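3-dehydroshikimate dehydratase (Pseudomonas putida, PDB 5HMQ) converts 3-dehydroshikimate to protocatechuate (3,4-dihydroxybenzoate) with loss of water, using a divalent metal cation, in the degradation of quinate and shikimate. Local coordinates at residues D456-V459 and L460-S464; L550-Y553 and D554-A558; D183-G186 and D187-F190; R46-R49 and Q50-A53; V204-W207 and S208-R212. One frame throughout, in Å; residues are numbered along the deposited sequence.

Contact 1: residues D456-V459 and L460-S464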
loop_
_atom_site.group_PDB
_atom_site.type_symbol
_atom_site.label_atom_id
_atom_site.label_comp_id
_atom_site.label_asym_id
_atom_site.label_seq_id
_atom_site.Cartn_x
_atom_site.Cartn_y
_atom_site.Cartn_z
ATOM N N ASP C 456 -4.988 8.792 -3.579
ATOM C CA ASP C 456 -6.277 8.909 -4.256
ATOM C C ASP C 456 -7.425 8.932 -3.259
ATOM O O ASP C 456 -8.420 9.632 -3.471
ATOM C CB ASP C 456 -6.455 7.772 -5.275
ATOM C CG ASP C 456 -5.548 7.936 -6.483
ATOM O OD1 ASP C 456 -5.107 9.076 -6.750
ATOM O OD2 ASP C 456 -5.307 6.934 -7.188
ATOM N N SER C 457 -7.307 8.171 -2.170
ATOM C CA SER C 457 -8.340 8.198 -1.140
ATOM C C SER C 457 -8.412 9.567 -0.474
ATOM O O SER C 457 -9.506 10.080 -0.206
ATOM C CB SER C 457 -8.073 7.107 -0.104
ATOM O OG SER C 457 -9.181 6.938 0.754
ATOM N N TRP C 458 -7.255 10.180 -0.201
ATOM C CA TRP C 458 -7.246 11.533 0.353
ATOM C C TRP C 458 -7.825 12.539 -0.633
ATOM O O TRP C 458 -8.534 13.472 -0.235
ATOM C CB TRP C 458 -5.828 11.939 0.751
ATOM C CG TRP C 458 -5.388 11.442 2.093
ATOM C CD1 TRP C 458 -4.932 10.195 2.396
ATOM C CD2 TRP C 458 -5.346 12.194 3.315
ATOM N NE1 TRP C 458 -4.614 10.119 3.732
ATOM C CE2 TRP C 458 -4.859 11.334 4.317
ATOM C CE3 TRP C 458 -5.675 13.510 3.656
ATOM C CZ2 TRP C 458 -4.694 11.745 5.639
ATOM C CZ3 TRP C 458 -5.510 13.917 4.969
ATOM C CH2 TRP C 458 -5.025 13.038 5.944
ATOM N N VAL C 459 -7.516 12.378 -1.922
ATOM C CA VAL C 459 -8.035 13.295 -2.935
ATOM C C VAL C 459 -9.557 13.263 -2.945
ATOM O O VAL C 459 -10.219 14.307 -2.912
ATOM C CB VAL C 459 -7.455 12.951 -4.319
ATOM C CG1 VAL C 459 -8.186 13.723 -5.407
ATOM C CG2 VAL C 459 -5.964 13.248 -4.360
ATOM N N LEU C 460 -10.134 12.058 -2.982
ATOM C CA LEU C 460 -11.588 11.928 -2.964
ATOM C C LEU C 460 -12.169 12.431 -1.649
ATOM O O LEU C 460 -13.264 13.005 -1.625
ATOM C CB LEU C 460 -11.986 10.474 -3.214
ATOM C CG LEU C 460 -13.475 10.150 -3.120
ATOM C CD1 LEU C 460 -14.275 11.030 -4.063
ATOM C CD2 LEU C 460 -13.705 8.686 -3.438
ATOM N N PHE C 461 -11.451 12.219 -0.545
ATOM C CA PHE C 461 -11.915 12.692 0.756
ATOM C C PHE C 461 -12.140 14.200 0.742
ATOM O O PHE C 461 -13.195 14.687 1.167
ATOM C CB PHE C 461 -10.898 12.295 1.833
ATOM C CG PHE C 461 -11.142 12.922 3.180
ATOM C CD1 PHE C 461 -12.014 12.339 4.085
ATOM C CD2 PHE C 461 -10.473 14.080 3.551
ATOM C CE1 PHE C 461 -12.231 12.910 5.325
ATOM C CE2 PHE C 461 -10.685 14.655 4.790
ATOM C CZ PHE C 461 -11.565 14.068 5.679
ATOM N N TYR C 462 -11.162 14.956 0.239
ATOM C CA TYR C 462 -11.271 16.411 0.242
ATOM C C TYR C 462 -12.190 16.914 -0.867
ATOM O O TYR C 462 -12.902 17.907 -0.678
ATOM C CB TYR C 462 -9.884 17.043 0.131
ATOM C CG TYR C 462 -9.233 17.280 1.476
ATOM C CD1 TYR C 462 -9.662 18.311 2.303
ATOM C CD2 TYR C 462 -8.195 16.471 1.923
ATOM C CE1 TYR C 462 -9.075 18.533 3.536
ATOM C CE2 TYR C 462 -7.601 16.684 3.156
ATOM C CZ TYR C 462 -8.045 17.719 3.957
ATOM O OH TYR C 462 -7.460 17.941 5.184
ATOM N N LYS C 463 -12.184 16.257 -2.030
ATOM C CA LYS C 463 -13.066 16.683 -3.113
ATOM C C LYS C 463 -14.535 16.527 -2.737
ATOM O O LYS C 463 -15.359 17.388 -3.066
ATOM C CB LYS C 463 -12.770 15.904 -4.393
ATOM C CG LYS C 463 -11.620 16.445 -5.218
ATOM C CD LYS C 463 -11.556 15.735 -6.562
ATOM C CE LYS C 463 -10.620 16.441 -7.529
ATOM N NZ LYS C 463 -10.555 15.737 -8.840
ATOM N N SER C 464 -14.890 15.434 -2.062
ATOM C CA SER C 464 -16.300 15.172 -1.799
ATOM C C SER C 464 -16.784 15.829 -0.508
ATOM O O SER C 464 -17.761 16.583 -0.526
ATOM C CB SER C 464 -16.562 13.660 -1.765
ATOM O OG SER C 464 -15.856 13.027 -0.713
#
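W458 lies side by side with Y462, one helical turn on, and both point the same way. The benzo part of the indole does the touching. Y462 CE2 sits at the indole edge, near the ring plane, 3.7 Å from W458 CE3. The first torsion of W458 turns CG away from its carbonyl carbon (chi1 -82°), and this carries the indole along the helix side to the tyrosine. F461, just before the tyrosine, adds to the cluster. Its CD2 lies over one face of the Y462 ring, toward the rim. V459 and K463 form a second, looser pair. V459 CG1 is 4.1 Å from K463 CD, and the lysine chain runs on extended to bond G216 O.

L460 N bonds D456 O at 3.0 Å, and K463 N bonds V459 O at 2.9 Å. At the far end L460 O is gripped twice. S464 OG (2.7 Å from L460 O) and S464 N approach it from opposite faces of the carbonyl plane.

L460, F461 and S464 pack on helix 252-276. W458 meets strand 440-450 and also F247 of the second subunit. D456 forms salt bridges with R486 of its own chain and with R505 of the second subunit. This is i to i+4 side-chain pairing on an alpha-helix, here helix 455-465 of the second VOC (glyoxalase-like) domain, packed against its own sheet.

Contact 2: residues L550-Y553 and D554-A558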
loop_
_atom_site.group_PDB
_atom_site.type_symbol
_atom_site.label_atom_id
_atom_site.label_comp_id
_atom_site.label_asym_id
_atom_site.label_seq_id
_atom_site.Cartn_x
_atom_site.Cartn_y
_atom_site.Cartn_z
ATOM N N LEU C 550 25.567 30.174 -5.536
ATOM C CA LEU C 550 25.737 31.331 -6.409
ATOM C C LEU C 550 25.253 31.037 -7.823
ATOM O O LEU C 550 24.654 31.902 -8.474
ATOM C CB LEU C 550 27.208 31.756 -6.416
ATOM C CG LEU C 550 27.589 33.231 -6.599
ATOM C CD1 LEU C 550 29.082 33.412 -6.369
ATOM C CD2 LEU C 550 27.200 33.763 -7.969
ATOM N N ASN C 551 25.493 29.816 -8.312
ATOM C CA ASN C 551 25.118 29.471 -9.681
ATOM C C ASN C 551 23.620 29.605 -9.930
ATOM O O ASN C 551 23.211 29.798 -11.080
ATOM C CB ASN C 551 25.589 28.051 -10.014
ATOM C CG ASN C 551 25.115 27.016 -9.005
ATOM O OD1 ASN C 551 23.976 27.056 -8.538
ATOM N ND2 ASN C 551 25.996 26.083 -8.662
ATOM N N TYR C 552 22.797 29.504 -8.882
ATOM C CA TYR C 552 21.366 29.739 -9.041
ATOM C C TYR C 552 21.094 31.177 -9.463
ATOM O O TYR C 552 20.259 31.430 -10.340
ATOM C CB TYR C 552 20.635 29.413 -7.739
ATOM C CG TYR C 552 19.172 29.794 -7.736
ATOM C CD1 TYR C 552 18.231 29.011 -8.394
ATOM C CD2 TYR C 552 18.728 30.938 -7.084
ATOM C CE1 TYR C 552 16.892 29.351 -8.396
ATOM C CE2 TYR C 552 17.391 31.286 -7.080
ATOM C CZ TYR C 552 16.477 30.489 -7.738
ATOM O OH TYR C 552 15.144 30.830 -7.740
ATOM N N TYR C 553 21.787 32.136 -8.847
ATOM C CA TYR C 553 21.566 33.540 -9.169
ATOM C C TYR C 553 22.282 33.950 -10.449
ATOM O O TYR C 553 21.832 34.875 -11.134
ATOM C CB TYR C 553 21.991 34.414 -7.990
ATOM C CG TYR C 553 21.224 34.072 -6.737
ATOM C CD1 TYR C 553 19.929 34.536 -6.546
ATOM C CD2 TYR C 553 21.784 33.268 -5.753
ATOM C CE1 TYR C 553 19.215 34.216 -5.410
ATOM C CE2 TYR C 553 21.080 32.943 -4.612
ATOM C CZ TYR C 553 19.795 33.420 -4.446
ATOM O OH TYR C 553 19.087 33.099 -3.312
ATOM N N ASP C 554 23.394 33.289 -10.782
ATOM C CA ASP C 554 23.974 33.459 -12.110
ATOM C C ASP C 554 22.996 33.011 -13.183
ATOM O O ASP C 554 22.912 33.622 -14.255
ATOM C CB ASP C 554 25.280 32.675 -12.222
ATOM C CG ASP C 554 26.404 33.284 -11.417
ATOM O OD1 ASP C 554 26.389 34.513 -11.204
ATOM O OD2 ASP C 554 27.308 32.529 -10.999
ATOM N N ASP C 555 22.237 31.948 -12.904
ATOM C CA ASP C 555 21.240 31.471 -13.855
ATOM C C ASP C 555 20.095 32.465 -14.001
ATOM O O ASP C 555 19.584 32.676 -15.107
ATOM C CB ASP C 555 20.714 30.105 -13.420
ATOM C CG ASP C 555 19.773 29.492 -14.436
ATOM O OD1 ASP C 555 18.570 29.828 -14.417
ATOM O OD2 ASP C 555 20.238 28.673 -15.254
ATOM N N LEU C 556 19.672 33.079 -12.893
ATOM C CA LEU C 556 18.618 34.084 -12.973
ATOM C C LEU C 556 19.072 35.302 -13.764
ATOM O O LEU C 556 18.256 35.947 -14.433
ATOM C CB LEU C 556 18.184 34.500 -11.569
ATOM C CG LEU C 556 17.417 33.459 -10.757
ATOM C CD1 LEU C 556 17.165 33.973 -9.347
ATOM C CD2 LEU C 556 16.117 33.069 -11.442
ATOM N N ALA C 557 20.365 35.627 -13.706
ATOM C CA ALA C 557 20.884 36.756 -14.471
ATOM C C ALA C 557 20.788 36.504 -15.970
ATOM O O ALA C 557 20.444 37.410 -16.737
ATOM C CB ALA C 557 22.329 37.046 -14.066
ATOM N N ALA C 558 21.087 35.281 -16.407
ATOM C CA ALA C 558 21.058 34.947 -17.824
ATOM C C ALA C 558 19.652 34.722 -18.365
ATOM O O ALA C 558 19.496 34.566 -19.580
ATOM C CB ALA C 558 21.909 33.702 -18.084
#
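The backbone makes successive i to i+4 hydrogen bonds of an alpha-helix, from D554 N to L550 O at 3.0 Å through to A557 N to Y553 O at 3.1 Å. D555 N comes to N551 O from above the carbonyl plane.

L556 links the two tyrosines. Its CD1 methyl is 3.5 Å from Y552 CE2 and 4.0 Å from Y553 CD1, oblique to both rings. The rings also meet each other: Y552 CD2 stands 3.6 Å above the centre of the Y553 ring. With Y552 CG opposite its backbone N (chi1 172°) and Y553 CG opposite its carbonyl carbon (chi1 -59°), the edge of the first ring comes over the second.

On another side of the helix, L550 CD2 lies against the D554 carboxylate, 3.3 Å from OD2. This side is exposed.

Y553 packs on helix 564-572, and Y552 touches strand 576-579. The Y552 hydroxyl bonds Y577 N and N616 OD1, and the Y553 hydroxyl bonds V575 O. The chemistry is thus two-sided. Aromatic and leucine carbons fix helix 550-559 to its neighbours in the VOC domain, the tyrosine hydroxyls find polar partners there, and the acidic side faces solvent.

Contact 3: residues D183-G186 and D187-F190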
loop_
_atom_site.group_PDB
_atom_site.type_symbol
_atom_site.label_atom_id
_atom_site.label_comp_id
_atom_site.label_asym_id
_atom_site.label_seq_id
_atom_site.Cartn_x
_atom_site.Cartn_y
_atom_site.Cartn_z
ATOM N N ASP C 183 -28.999 10.442 -28.037
ATOM C CA ASP C 183 -29.849 9.957 -29.118
ATOM C C ASP C 183 -30.107 8.458 -29.037
ATOM O O ASP C 183 -30.856 7.929 -29.866
ATOM C CB ASP C 183 -29.232 10.290 -30.479
ATOM C CG ASP C 183 -29.025 11.776 -30.679
ATOM O OD1 ASP C 183 -29.787 12.570 -30.086
ATOM O OD2 ASP C 183 -28.106 12.149 -31.442
ATOM N N ILE C 184 -29.502 7.762 -28.078
ATOM C CA ILE C 184 -29.751 6.339 -27.869
ATOM C C ILE C 184 -30.969 6.187 -26.966
ATOM O O ILE C 184 -31.028 6.818 -25.902
ATOM C CB ILE C 184 -28.522 5.641 -27.263
ATOM C CG1 ILE C 184 -27.296 5.849 -28.153
ATOM C CG2 ILE C 184 -28.791 4.157 -27.066
ATOM C CD1 ILE C 184 -26.034 5.220 -27.602
ATOM N N PRO C 185 -31.953 5.367 -27.338
ATOM C CA PRO C 185 -33.097 5.133 -26.446
ATOM C C PRO C 185 -32.646 4.602 -25.093
ATOM O O PRO C 185 -31.823 3.686 -25.009
ATOM C CB PRO C 185 -33.937 4.103 -27.210
ATOM C CG PRO C 185 -33.570 4.307 -28.643
ATOM C CD PRO C 185 -32.116 4.696 -28.639
ATOM N N GLY C 186 -33.190 5.201 -24.030
ATOM C CA GLY C 186 -32.784 4.839 -22.683
ATOM C C GLY C 186 -32.852 3.352 -22.402
ATOM O O GLY C 186 -32.031 2.820 -21.650
ATOM N N ASP C 187 -33.826 2.659 -22.993
ATOM C CA ASP C 187 -33.997 1.238 -22.723
ATOM C C ASP C 187 -33.028 0.356 -23.504
ATOM O O ASP C 187 -32.955 -0.846 -23.228
ATOM C CB ASP C 187 -35.437 0.813 -23.031
ATOM C CG ASP C 187 -35.779 0.928 -24.505
ATOM O OD1 ASP C 187 -35.155 1.753 -25.204
ATOM O OD2 ASP C 187 -36.665 0.184 -24.972
ATOM N N LYS C 188 -32.283 0.914 -24.458
ATOM C CA LYS C 188 -31.261 0.154 -25.169
ATOM C C LYS C 188 -29.893 0.232 -24.503
ATOM O O LYS C 188 -28.964 -0.453 -24.946
ATOM C CB LYS C 188 -31.161 0.622 -26.626
ATOM C CG LYS C 188 -32.430 0.393 -27.437
ATOM C CD LYS C 188 -32.978 -1.025 -27.266
ATOM C CE LYS C 188 -32.027 -2.078 -27.825
ATOM N NZ LYS C 188 -32.514 -3.461 -27.575
ATOM N N ILE C 189 -29.742 1.053 -23.471
ATOM C CA ILE C 189 -28.538 1.069 -22.651
ATOM C C ILE C 189 -28.770 0.116 -21.486
ATOM O O ILE C 189 -29.701 0.309 -20.696
ATOM C CB ILE C 189 -28.219 2.487 -22.152
ATOM C CG1 ILE C 189 -27.998 3.434 -23.332
ATOM C CG2 ILE C 189 -27.003 2.476 -21.243
ATOM C CD1 ILE C 189 -27.923 4.897 -22.936
ATOM N N PHE C 190 -27.944 -0.926 -21.389
ATOM C CA PHE C 190 -28.140 -1.953 -20.374
ATOM C C PHE C 190 -27.285 -1.765 -19.128
ATOM O O PHE C 190 -27.660 -2.273 -18.065
ATOM C CB PHE C 190 -27.859 -3.345 -20.954
ATOM C CG PHE C 190 -28.953 -3.871 -21.841
ATOM C CD1 PHE C 190 -30.082 -3.109 -22.108
ATOM C CD2 PHE C 190 -28.862 -5.141 -22.390
ATOM C CE1 PHE C 190 -31.092 -3.600 -22.919
ATOM C CE2 PHE C 190 -29.871 -5.638 -23.201
ATOM C CZ PHE C 190 -30.986 -4.866 -23.468
#
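I184 and I189 meet across a tight turn that leads into strand 189-194, the seventh strand of the TIM barrel. The turn runs through P185, G186, D187 and K188, and its i to i+3 bond makes it a type I beta-turn, with G186 and D187 at its centre.

Two backbone hydrogen bonds hold it. K188 N bonds P185 O at 2.9 Å, with an angle of 153° at the hydrogen. The donor stands well above the carbonyl plane, 50° out of it, so it does not lie on a lone pair. A weak second bond runs from I189 N to G186 O at 3.4 Å.

The apolar contacts centre on the two buried isoleucines. I184 CG2 lies 3.9 Å from I189 CG1, and the two side chains cross at about a right angle. I184, P185 and K188 also pack on W151 of helix 147-157, and I189 rests on I181, T232 and Y234. K188 adds carbon contact, its CG 4.0 Å from P185 CB. Its chain then bends at chi2 and chi3, and NZ bonds L162 O. Backbone bonds from K188 and F190 to V164 join the turn's exit to the neighbouring strand.

D187 is an exposed polar side chain. Its CG sits between backbone N and carbonyl carbon (chi1 65°), and this folds the carboxylate back over the proline, with D187 OD1 3.3 Å from P185 CB.

Contact 4: residues R46-R49 and Q50-A53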
loop_
_atom_site.group_PDB
_atom_site.type_symbol
_atom_site.label_atom_id
_atom_site.label_comp_id
_atom_site.label_asym_id
_atom_site.label_seq_id
_atom_site.Cartn_x
_atom_site.Cartn_y
_atom_site.Cartn_z
ATOM N N ARG C 46 -23.856 -21.298 -7.197
ATOM C CA ARG C 46 -25.082 -21.106 -6.439
ATOM C C ARG C 46 -24.786 -20.634 -5.021
ATOM O O ARG C 46 -25.560 -19.859 -4.448
ATOM C CB ARG C 46 -25.880 -22.402 -6.423
ATOM C CG ARG C 46 -27.129 -22.334 -5.571
ATOM C CD ARG C 46 -27.918 -23.614 -5.685
ATOM N NE ARG C 46 -29.308 -23.411 -5.374
ATOM C CZ ARG C 46 -29.928 -24.045 -4.375
ATOM N NH1 ARG C 46 -29.273 -24.930 -3.609
ATOM N NH2 ARG C 46 -31.222 -23.806 -4.132
ATOM N N GLN C 47 -23.672 -21.083 -4.438
ATOM C CA GLN C 47 -23.255 -20.551 -3.146
ATOM C C GLN C 47 -22.923 -19.069 -3.238
ATOM O O GLN C 47 -23.125 -18.330 -2.269
ATOM C CB GLN C 47 -22.071 -21.355 -2.608
ATOM C CG GLN C 47 -22.451 -22.764 -2.179
ATOM C CD GLN C 47 -21.260 -23.591 -1.742
ATOM O OE1 GLN C 47 -20.358 -23.870 -2.531
ATOM N NE2 GLN C 47 -21.253 -23.991 -0.475
ATOM N N VAL C 48 -22.405 -18.614 -4.382
ATOM C CA VAL C 48 -22.224 -17.179 -4.585
ATOM C C VAL C 48 -23.573 -16.475 -4.590
ATOM O O VAL C 48 -23.744 -15.420 -3.965
ATOM C CB VAL C 48 -21.445 -16.910 -5.886
ATOM C CG1 VAL C 48 -21.321 -15.413 -6.125
ATOM C CG2 VAL C 48 -20.077 -17.549 -5.818
ATOM N N ARG C 49 -24.558 -17.056 -5.281
ATOM C CA ARG C 49 -25.905 -16.494 -5.282
ATOM C C ARG C 49 -26.467 -16.411 -3.869
ATOM O O ARG C 49 -27.134 -15.432 -3.514
ATOM C CB ARG C 49 -26.818 -17.330 -6.175
ATOM C CG ARG C 49 -28.256 -16.852 -6.215
ATOM C CD ARG C 49 -29.102 -17.736 -7.114
ATOM N NE ARG C 49 -30.400 -17.132 -7.396
ATOM C CZ ARG C 49 -31.294 -17.641 -8.237
ATOM N NH1 ARG C 49 -31.031 -18.770 -8.882
ATOM N NH2 ARG C 49 -32.450 -17.021 -8.434
ATOM N N GLN C 50 -26.208 -17.431 -3.049
ATOM C CA GLN C 50 -26.716 -17.421 -1.681
ATOM C C GLN C 50 -26.039 -16.340 -0.847
ATOM O O GLN C 50 -26.698 -15.666 -0.046
ATOM C CB GLN C 50 -26.528 -18.795 -1.039
ATOM C CG GLN C 50 -27.219 -18.938 0.303
ATOM C CD GLN C 50 -28.726 -18.785 0.194
ATOM O OE1 GLN C 50 -29.377 -19.474 -0.593
ATOM N NE2 GLN C 50 -29.287 -17.872 0.981
HETATM N N MSE C 51 -24.731 -16.158 -1.016
HETATM C CA MSE C 51 -24.002 -15.124 -0.283
HETATM C C MSE C 51 -24.552 -13.732 -0.585
HETATM O O MSE C 51 -24.731 -12.920 0.320
HETATM C CB MSE C 51 -22.506 -15.173 -0.607
HETATM C CG MSE C 51 -21.757 -16.325 0.042
HETATM SE SE MSE C 51 -19.811 -16.131 -0.057
HETATM C CE MSE C 51 -19.567 -16.372 -1.974
ATOM N N CYS C 52 -24.823 -13.462 -1.865
ATOM C CA CYS C 52 -25.340 -12.150 -2.244
ATOM C C CYS C 52 -26.751 -11.932 -1.713
ATOM O O CYS C 52 -27.095 -10.824 -1.286
ATOM C CB CYS C 52 -25.309 -11.990 -3.763
ATOM S SG CYS C 52 -23.652 -11.957 -4.476
ATOM N N ALA C 53 -27.586 -12.973 -1.736
ATOM C CA ALA C 53 -28.925 -12.853 -1.168
ATOM C C ALA C 53 -28.867 -12.618 0.335
ATOM O O ALA C 53 -29.623 -11.798 0.873
ATOM C CB ALA C 53 -29.743 -14.103 -1.488
#
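V48 and M51 make the close part of this contact, on the side of the helix turned to the protein. M51 is a selenomethionine. Its CG lies opposite the carbonyl carbon (chi1 -75°), and its chain bends at the last torsion. The terminal methyl therefore comes back over V48, with M51 CE 3.8 Å from V48 CA and 4.1 Å from V48 CG2. C52 joins less closely, its SG 4.5 Å from V48 CG1.

Backbone bonds run i to i+4 throughout, among them Q50 N to R46 O at 2.9 Å and C52 N to V48 O at 3.1 Å. They build helix 45-55 of the TIM barrel, one of the helices that surround the parallel strands. V48, M51 and C52 face helix 16-25, where they touch L16, P17 and L20. V48 also meets L93 of helix 76-93.

The solvent side is looser. R49 runs extended from CG to NE and packs little against Q50-A53. Q50 bends at chi2, and its NE2 bonds D54 OD1. Q47 turns the other way along the helix, and its OE1 accepts a bond from S44 N.

Contact 5: residues V204-W207 and S208-R212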
loop_
_atom_site.group_PDB
_atom_site.type_symbol
_atom_site.label_atom_id
_atom_site.label_comp_id
_atom_site.label_asym_id
_atom_site.label_seq_id
_atom_site.Cartn_x
_atom_site.Cartn_y
_atom_site.Cartn_z
ATOM N N VAL C 204 -3.363 2.700 -24.790
ATOM C CA VAL C 204 -4.636 2.724 -24.073
ATOM C C VAL C 204 -4.870 1.415 -23.330
ATOM O O VAL C 204 -5.500 1.401 -22.265
ATOM C CB VAL C 204 -5.786 3.059 -25.043
ATOM C CG1 VAL C 204 -7.082 3.231 -24.285
ATOM C CG2 VAL C 204 -5.463 4.330 -25.808
ATOM N N LEU C 205 -4.350 0.303 -23.852
ATOM C CA LEU C 205 -4.503 -0.977 -23.167
ATOM C C LEU C 205 -3.761 -0.981 -21.837
ATOM O O LEU C 205 -4.308 -1.400 -20.811
ATOM C CB LEU C 205 -4.003 -2.113 -24.060
ATOM C CG LEU C 205 -3.937 -3.496 -23.406
ATOM C CD1 LEU C 205 -5.232 -4.258 -23.539
ATOM C CD2 LEU C 205 -2.790 -4.297 -24.001
ATOM N N GLU C 206 -2.514 -0.505 -21.832
ATOM C CA GLU C 206 -1.766 -0.409 -20.582
ATOM C C GLU C 206 -2.309 0.708 -19.701
ATOM O O GLU C 206 -2.302 0.588 -18.471
ATOM C CB GLU C 206 -0.283 -0.186 -20.879
ATOM C CG GLU C 206 0.322 -1.161 -21.881
ATOM C CD GLU C 206 0.582 -2.535 -21.292
ATOM O OE1 GLU C 206 0.631 -2.657 -20.048
ATOM O OE2 GLU C 206 0.741 -3.494 -22.077
ATOM N N TRP C 207 -2.779 1.796 -20.317
ATOM C CA TRP C 207 -3.438 2.869 -19.580
ATOM C C TRP C 207 -4.648 2.349 -18.812
ATOM O O TRP C 207 -4.849 2.698 -17.643
ATOM C CB TRP C 207 -3.837 3.971 -20.566
ATOM C CG TRP C 207 -4.403 5.232 -19.981
ATOM C CD1 TRP C 207 -4.499 5.567 -18.663
ATOM C CD2 TRP C 207 -4.936 6.340 -20.717
ATOM N NE1 TRP C 207 -5.071 6.811 -18.532
ATOM C CE2 TRP C 207 -5.348 7.306 -19.780
ATOM C CE3 TRP C 207 -5.109 6.605 -22.079
ATOM C CZ2 TRP C 207 -5.920 8.518 -20.160
ATOM C CZ3 TRP C 207 -5.679 7.807 -22.455
ATOM C CH2 TRP C 207 -6.078 8.748 -21.499
ATOM N N SER C 208 -5.460 1.503 -19.451
ATOM C CA SER C 208 -6.629 0.945 -18.778
ATOM C C SER C 208 -6.235 -0.084 -17.730
ATOM O O SER C 208 -6.888 -0.184 -16.685
ATOM C CB SER C 208 -7.569 0.305 -19.801
ATOM O OG SER C 208 -8.667 -0.321 -19.165
ATOM N N ARG C 209 -5.168 -0.841 -17.987
ATOM C CA ARG C 209 -4.793 -1.938 -17.103
ATOM C C ARG C 209 -4.372 -1.438 -15.726
ATOM O O ARG C 209 -4.736 -2.038 -14.707
ATOM C CB ARG C 209 -3.657 -2.747 -17.737
ATOM C CG ARG C 209 -3.049 -3.795 -16.817
ATOM C CD ARG C 209 -2.043 -4.695 -17.532
ATOM N NE ARG C 209 -2.653 -5.634 -18.472
ATOM C CZ ARG C 209 -2.320 -5.724 -19.756
ATOM N NH1 ARG C 209 -1.379 -4.933 -20.255
ATOM N NH2 ARG C 209 -2.922 -6.608 -20.539
ATOM N N HIS C 210 -3.628 -0.332 -15.668
ATOM C CA HIS C 210 -2.957 0.056 -14.438
ATOM C C HIS C 210 -3.455 1.343 -13.794
ATOM O O HIS C 210 -3.209 1.538 -12.600
ATOM C CB HIS C 210 -1.447 0.207 -14.683
ATOM C CG HIS C 210 -0.777 -1.044 -15.161
ATOM N ND1 HIS C 210 -0.606 -2.152 -14.358
ATOM C CD2 HIS C 210 -0.214 -1.353 -16.353
ATOM C CE1 HIS C 210 0.024 -3.093 -15.039
ATOM N NE2 HIS C 210 0.273 -2.635 -16.252
ATOM N N PHE C 211 -4.127 2.231 -14.527
ATOM C CA PHE C 211 -4.380 3.573 -14.009
ATOM C C PHE C 211 -5.848 3.934 -13.827
ATOM O O PHE C 211 -6.148 5.104 -13.560
ATOM C CB PHE C 211 -3.684 4.612 -14.887
ATOM C CG PHE C 211 -2.193 4.495 -14.866
ATOM C CD1 PHE C 211 -1.462 5.088 -13.853
ATOM C CD2 PHE C 211 -1.523 3.770 -15.833
ATOM C CE1 PHE C 211 -0.088 4.975 -13.811
ATOM C CE2 PHE C 211 -0.147 3.656 -15.798
ATOM C CZ PHE C 211 0.571 4.260 -14.783
ATOM N N ARG C 212 -6.770 2.987 -13.956
ATOM C CA ARG C 212 -8.157 3.294 -13.640
ATOM C C ARG C 212 -8.292 3.580 -12.147
ATOM O O ARG C 212 -7.627 2.956 -11.318
ATOM C CB ARG C 212 -9.072 2.138 -14.038
ATOM C CG ARG C 212 -9.479 2.127 -15.497
ATOM C CD ARG C 212 -10.442 0.986 -15.772
ATOM N NE ARG C 212 -10.695 0.803 -17.197
ATOM C CZ ARG C 212 -11.887 0.519 -17.714
ATOM N NH1 ARG C 212 -12.945 0.393 -16.923
ATOM N NH2 ARG C 212 -12.022 0.365 -19.024
#
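E206 has CG opposite its carbonyl carbon (chi1 -50°) and bends at chi2, while R209 bends at chi3, and these turns bring carboxylate and guanidinium together. They form a salt bridge, E206 OE1 to R209 NH1 at 3.0 Å. E206 OE2 is 3.1 Å from R209 NH1, so both oxygens face one nitrogen. OE1 lies at the guanidinium edge, and the planes are 56° apart. L205 CD2 packs obliquely on the same guanidinium, 4.1 Å from R209 NH1. R209 CG lies over the centre of the H210 ring.

W207 and F211 cross at about a right angle, with F211 CB at the indole edge, 4.0 Å from W207 CD1. R212 NE bonds S208 OG at 3.0 Å.

In the second subunit, R597 bridges E206, E358 O accepts from R209 NH2, and Y516 meets H210 and F211 edge-to-face. R212 NH1 bonds D167 OD2 and E241 O, beside the magnesium ion. Helix 204-211, with R212 just after it, links the dimer interface to the catalytic metal site of the TIM barrel.

Overall arrangement
From the N terminus the order is contact 4, contact 3, contact 5, contact 1, contact 2. Each joins adjoining segments, so none nests or crosses and none closes a long loop; contact 3 closes a beta-turn and the others lie along single helices. Contacts 4, 3 and 5 belong to the TIM barrel: an outer helix, the turn into strand 189-194, and helix 204-211, which follows that strand. Contacts 1 and 2 belong to the second VOC domain, their centres about 40 Å apart. The nearest atoms of contacts 1 and 5 are about 6 Å apart, and both touch the second subunit. Contacts 2 and 4 are the farthest apart of the five, about 69 Å between centres.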